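Local structure of carboxylic ester hydrolase (Aspergillus niger, 7K4O) at residues H413-A418 and I422-S427; G184-G189 and A463-T468. The protein probably hydrolyses the galloyl ester bonds of tannins as a secreted serine esterase of the tannase family. All blocks are in the same frame, centred on the assembly; numbering follows the deposited sequence.

Interaction 1 of 2, residues H413-A418 and I422-S427; sequences HFHGDA and IPTAAS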
loop_
_atom_site.group_PDB
_atom_site.type_symbol
_atom_site.label_atom_id
_atom_site.label_comp_id
_atom_site.label_asym_id
_atom_site.label_seq_id
_atom_site.Cartn_x
_atom_site.Cartn_y
_atom_site.Cartn_z
ATOM N N HIS A 413 6.287 -3.234 7.814
ATOM C CA HIS A 413 4.999 -2.694 7.341
ATOM C C HIS A 413 4.910 -1.237 7.809
ATOM O O HIS A 413 5.098 -0.980 9.008
ATOM C CB HIS A 413 3.919 -3.588 7.923
ATOM C CG HIS A 413 2.499 -3.277 7.601
ATOM N ND1 HIS A 413 1.494 -4.076 8.082
ATOM C CD2 HIS A 413 1.910 -2.275 6.917
ATOM C CE1 HIS A 413 0.322 -3.573 7.682
ATOM N NE2 HIS A 413 0.532 -2.481 6.974
ATOM N N PHE A 414 4.587 -0.340 6.909
ATOM C CA PHE A 414 4.450 1.093 7.284
ATOM C C PHE A 414 3.193 1.679 6.672
ATOM O O PHE A 414 2.663 1.181 5.679
ATOM C CB PHE A 414 5.693 1.899 6.902
ATOM C CG PHE A 414 5.952 2.000 5.435
ATOM C CD1 PHE A 414 6.613 0.972 4.767
ATOM C CD2 PHE A 414 5.566 3.127 4.723
ATOM C CE1 PHE A 414 6.785 1.043 3.399
ATOM C CE2 PHE A 414 5.763 3.197 3.366
ATOM C CZ PHE A 414 6.404 2.165 2.714
ATOM N N HIS A 415 2.723 2.782 7.258
ATOM C CA HIS A 415 1.481 3.434 6.814
ATOM C C HIS A 415 1.496 4.919 7.211
ATOM O O HIS A 415 1.755 5.200 8.394
ATOM C CB HIS A 415 0.288 2.670 7.401
ATOM C CG HIS A 415 -0.978 2.870 6.658
ATOM N ND1 HIS A 415 -1.842 1.806 6.406
ATOM C CD2 HIS A 415 -1.568 3.985 6.130
ATOM C CE1 HIS A 415 -2.886 2.263 5.737
ATOM N NE2 HIS A 415 -2.754 3.590 5.536
ATOM N N GLY A 416 1.184 5.815 6.301
ATOM C CA GLY A 416 1.097 7.245 6.638
ATOM C C GLY A 416 -0.026 7.554 7.606
ATOM O O GLY A 416 -1.141 7.058 7.431
ATOM N N ASP A 417 0.223 8.411 8.599
ATOM C CA ASP A 417 -0.790 8.823 9.603
ATOM C C ASP A 417 -1.884 9.653 8.926
ATOM O O ASP A 417 -2.993 9.659 9.494
ATOM C CB ASP A 417 -0.135 9.650 10.736
ATOM C CG ASP A 417 0.223 8.774 11.911
ATOM O OD1 ASP A 417 -0.708 8.372 12.608
ATOM O OD2 ASP A 417 1.443 8.530 12.132
ATOM N N ALA A 418 -1.597 10.314 7.815
ATOM C CA ALA A 418 -2.573 11.212 7.147
ATOM C C ALA A 418 -2.976 10.618 5.787
ATOM O O ALA A 418 -3.256 11.353 4.801
ATOM C CB ALA A 418 -2.026 12.624 7.050
ATOM N N ILE A 422 -6.179 4.934 2.023
ATOM C CA ILE A 422 -6.340 3.710 2.841
ATOM C C ILE A 422 -6.255 4.113 4.275
ATOM O O ILE A 422 -5.224 4.652 4.699
ATOM C CB ILE A 422 -5.283 2.656 2.468
ATOM C CG1 ILE A 422 -5.263 2.444 0.949
ATOM C CG2 ILE A 422 -5.539 1.402 3.290
ATOM C CD1 ILE A 422 -4.333 1.371 0.455
ATOM N N PRO A 423 -7.291 3.844 5.097
ATOM C CA PRO A 423 -7.239 4.229 6.493
ATOM C C PRO A 423 -6.013 3.647 7.211
ATOM O O PRO A 423 -5.783 2.469 7.165
ATOM C CB PRO A 423 -8.521 3.675 7.080
ATOM C CG PRO A 423 -9.436 3.623 5.913
ATOM C CD PRO A 423 -8.566 3.174 4.746
ATOM N N THR A 424 -5.285 4.490 7.948
ATOM C CA THR A 424 -4.139 3.995 8.736
ATOM C C THR A 424 -4.542 2.848 9.648
ATOM O O THR A 424 -3.740 1.897 9.830
ATOM C CB THR A 424 -3.493 5.149 9.529
ATOM O OG1 THR A 424 -3.398 6.288 8.673
ATOM C CG2 THR A 424 -2.136 4.722 10.056
ATOM N N ALA A 425 -5.726 2.915 10.277
ATOM C CA ALA A 425 -6.176 1.869 11.194
ATOM C C ALA A 425 -6.309 0.509 10.487
ATOM O O ALA A 425 -6.347 -0.498 11.189
ATOM C CB ALA A 425 -7.451 2.324 11.872
ATOM N N ALA A 426 -6.414 0.483 9.171
ATOM C CA ALA A 426 -6.525 -0.793 8.418
ATOM C C ALA A 426 -5.257 -1.626 8.654
ATOM O O ALA A 426 -5.387 -2.869 8.703
ATOM C CB ALA A 426 -6.745 -0.597 6.982
ATOM N N SER A 427 -4.114 -0.963 8.791
ATOM C CA SER A 427 -2.828 -1.697 8.989
ATOM C C SER A 427 -2.731 -2.195 10.411
ATOM O O SER A 427 -2.313 -3.346 10.625
ATOM C CB SER A 427 -1.640 -0.844 8.582
ATOM O OG SER A 427 -1.572 -0.680 7.176
#

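Interaction 2 of 2, residues G184-G189 and A463-T468; sequences GCSEGG and AGHCAT. With GDE (3,4,5-trihydroxybenzoic acid), chain J.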
loop_
_atom_site.group_PDB
_atom_site.type_symbol
_atom_site.label_atom_id
_atom_site.label_comp_id
_atom_site.label_asym_id
_atom_site.label_seq_id
_atom_site.Cartn_x
_atom_site.Cartn_y
_atom_site.Cartn_z
ATOM N N GLY A 184 6.938 -2.913 -1.971
ATOM C CA GLY A 184 5.813 -2.297 -2.674
ATOM C C GLY A 184 4.897 -1.545 -1.738
ATOM O O GLY A 184 5.009 -1.694 -0.504
ATOM N N CYS A 185 3.981 -0.742 -2.300
ATOM C CA CYS A 185 3.088 0.124 -1.488
ATOM C C CYS A 185 1.693 0.118 -2.163
ATOM O O CYS A 185 1.589 0.043 -3.381
ATOM C CB CYS A 185 3.665 1.552 -1.384
ATOM S SG CYS A 185 3.102 2.527 0.056
ATOM N N SER A 186 0.673 0.215 -1.338
ATOM C CA SER A 186 -0.746 0.373 -1.749
ATOM C C SER A 186 -1.242 -0.928 -2.401
ATOM O O SER A 186 -1.221 -1.941 -1.700
ATOM C CB SER A 186 -0.923 1.590 -2.601
ATOM O OG SER A 186 -2.285 1.974 -2.593
ATOM N N GLU A 187 -1.693 -0.916 -3.646
ATOM C CA GLU A 187 -1.973 -2.197 -4.327
ATOM C C GLU A 187 -0.686 -3.046 -4.238
ATOM O O GLU A 187 -0.745 -4.300 -4.071
ATOM C CB GLU A 187 -2.416 -1.968 -5.767
ATOM C CG GLU A 187 -2.370 -3.199 -6.680
ATOM C CD GLU A 187 -3.052 -4.461 -6.162
ATOM O OE1 GLU A 187 -2.570 -5.577 -6.533
ATOM O OE2 GLU A 187 -4.046 -4.371 -5.345
ATOM N N GLY A 188 0.471 -2.414 -4.421
ATOM C CA GLY A 188 1.746 -3.140 -4.240
ATOM C C GLY A 188 1.906 -3.716 -2.856
ATOM O O GLY A 188 2.551 -4.808 -2.691
ATOM N N GLY A 189 1.401 -3.051 -1.827
ATOM C CA GLY A 189 1.489 -3.597 -0.458
ATOM C C GLY A 189 0.595 -4.837 -0.326
ATOM O O GLY A 189 0.968 -5.810 0.324
ATOM N N ALA A 463 2.411 11.796 6.944
ATOM C CA ALA A 463 2.521 11.322 5.558
ATOM C C ALA A 463 1.133 11.020 4.957
ATOM O O ALA A 463 0.159 10.702 5.699
ATOM C CB ALA A 463 3.401 10.089 5.508
ATOM N N GLY A 464 1.093 11.148 3.659
ATOM C CA GLY A 464 -0.114 10.933 2.853
ATOM C C GLY A 464 -0.175 9.470 2.448
ATOM O O GLY A 464 0.160 8.612 3.286
ATOM N N HIS A 465 -0.562 9.238 1.206
ATOM C CA HIS A 465 -0.768 7.877 0.678
ATOM C C HIS A 465 0.517 7.429 -0.017
ATOM O O HIS A 465 0.747 7.857 -1.124
ATOM C CB HIS A 465 -1.977 7.833 -0.242
ATOM C CG HIS A 465 -2.175 6.457 -0.754
ATOM N ND1 HIS A 465 -2.232 5.355 0.106
ATOM C CD2 HIS A 465 -2.287 5.995 -2.007
ATOM C CE1 HIS A 465 -2.374 4.268 -0.639
ATOM N NE2 HIS A 465 -2.412 4.654 -1.908
ATOM N N CYS A 466 1.324 6.638 0.677
ATOM C CA CYS A 466 2.596 6.108 0.152
ATOM C C CYS A 466 3.488 7.249 -0.333
ATOM O O CYS A 466 4.150 7.082 -1.359
ATOM C CB CYS A 466 2.319 5.173 -1.011
ATOM S SG CYS A 466 1.459 3.687 -0.443
ATOM N N ALA A 467 3.434 8.391 0.332
ATOM C CA ALA A 467 4.189 9.586 -0.125
ATOM C C ALA A 467 4.167 10.601 0.984
ATOM O O ALA A 467 3.306 10.528 1.892
ATOM C CB ALA A 467 3.635 10.187 -1.385
ATOM N N THR A 468 5.062 11.565 0.852
ATOM C CA THR A 468 5.063 12.758 1.739
ATOM C C THR A 468 3.797 13.570 1.456
ATOM O O THR A 468 3.145 13.409 0.381
ATOM C CB THR A 468 6.343 13.577 1.548
ATOM O OG1 THR A 468 6.471 13.861 0.162
ATOM C CG2 THR A 468 7.555 12.815 2.020
HETATM O OAA GDE J . -2.587 1.364 -5.258
HETATM O OAB GDE J . -2.962 3.498 -4.807
HETATM O OAC GDE J . -7.200 -0.766 -4.458
HETATM O OAD GDE J . -7.244 3.339 -2.015
HETATM O OAE GDE J . -8.453 1.064 -2.728
HETATM C CAF GDE J . -5.266 0.749 -4.633
HETATM C CAG GDE J . -5.285 2.847 -3.387
HETATM C CAH GDE J . -3.330 2.294 -4.819
HETATM C CAI GDE J . -6.536 0.437 -4.125
HETATM C CAJ GDE J . -6.585 2.551 -2.902
HETATM C CAK GDE J . -4.708 1.969 -4.290
HETATM C CAL GDE J . -7.168 1.362 -3.250
#

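Interaction 1 of 2, residues H413-A418 and I422-S427
Over one face of the His-415 imidazole sits CA of Thr-424, 3.6 Å from the ring centroid and almost on the ring normal, a CH-pi contact. The edge of the same ring is gripped at both nitrogens. His-415 ND1 meets OG of Ser-427 at 2.6 Å in a nearly straight hydrogen bond, and His-415 NE2 gives its proton to Ile-422 O at 2.8 Å; that donor stands above the carbonyl plane, although the oxygen lies close to the plane of the ring. His-413, two residues back on the strand, also presents its edge to Ser-427, with His-413 NE2 2.8 Å from Ser-427 OG, so one hydroxyl bridges two imidazoles. The His-413 ring meets Trp-193 edge-to-face, and its ND1 is hydrogen-bonded to Tyr-455 OH. Two bonds and a covered face should fix the rotation of the His-415 ring. With chi1 of Ser-427 at -71°, OG stands opposite the carbonyl carbon and faces the strand. Thr-424 OG1 donates to Gly-416 O at 2.7 Å, tying the end of the strand to the residues leading into helix 425-438. This is the end of a parallel strand and the following helix in an alpha/beta-hydrolase fold, with Asp-419 of the likely catalytic triad in the intervening loop.

Interaction 2 of 2, residues G184-G189 and A463-T468
Cys-185, at the end of strand 179-185, is joined to Cys-466 by a disulfide whose two SG atoms lie 2.1 Å apart. Its chi3 of -89° is close to a relaxed right angle, and the link clamps the strand end to the loop 463-468. Ser-186 follows in a strained backbone conformation, with a positive phi of 69°, as expected of the nucleophile elbow in a Gly-X-Ser-X-Gly sequence. Its CB leans towards the loop, and Ser-186 OG lies at the edge of the His-465 imidazole, 2.8 Å from NE2 and near the ring plane. At the ring's other nitrogen, ND1 is hydrogen-bonded to Asp-419 OD2, giving the geometry of a Ser-His-Asp relay. SG of Cys-466 stands over one face of the imidazole, offset toward its rim, so the disulfide packs against that face of the histidine. At Glu-187 the contribution comes from the backbone: Glu-187 N donates to OAA of the bound 3,4,5-trihydroxybenzoic acid at 2.9 Å, with a fairly straight angle of 163°. The acid's other carboxylate oxygen, OAB, accepts from His-465 NE2 at 3.2 Å, a longer bond. Glu-187's carboxylate turns away and forms a salt bridge with Arg-190. The acid is also hydrogen-bonded to residues beyond the two segments, among them Gln-219 and His-222. Ser-186 OG lies only 2.5 Å from the acid's carboxyl carbon CAH, abnormally close for atoms that are not bonded; Ser-186 has two conformers, and the nature of this approach is doubtful. With its carboxylate set between serine, histidine and a backbone N-H, the acid is consistent with a product complex of a serine esterase, in which Ser-186 would attack the ester and Glu-187 N would probably contribute to the oxyanion hole.

Interaction 1 is fully buried, interaction 2 only partly so, and both border the bound acid, the first through Ile-422 and the second through Ser-186, Glu-187 and His-465. Both hold ends of strands in the same mixed sheet, 410-416 in the first and 179-185 in the second. Interaction 1 joins neighbouring pieces of chain through hydrogen bonds of histidine, serine and threonine side chains, and packing; interaction 2 closes a long separation in sequence with a covalent disulfide and a serine-histidine pair. They touch directly: Ile-422 CD1 packs 3.7 Å from His-465 CE1. The loop between the segments of interaction 1 supplies the acid of the probable triad whose other members lie in interaction 2.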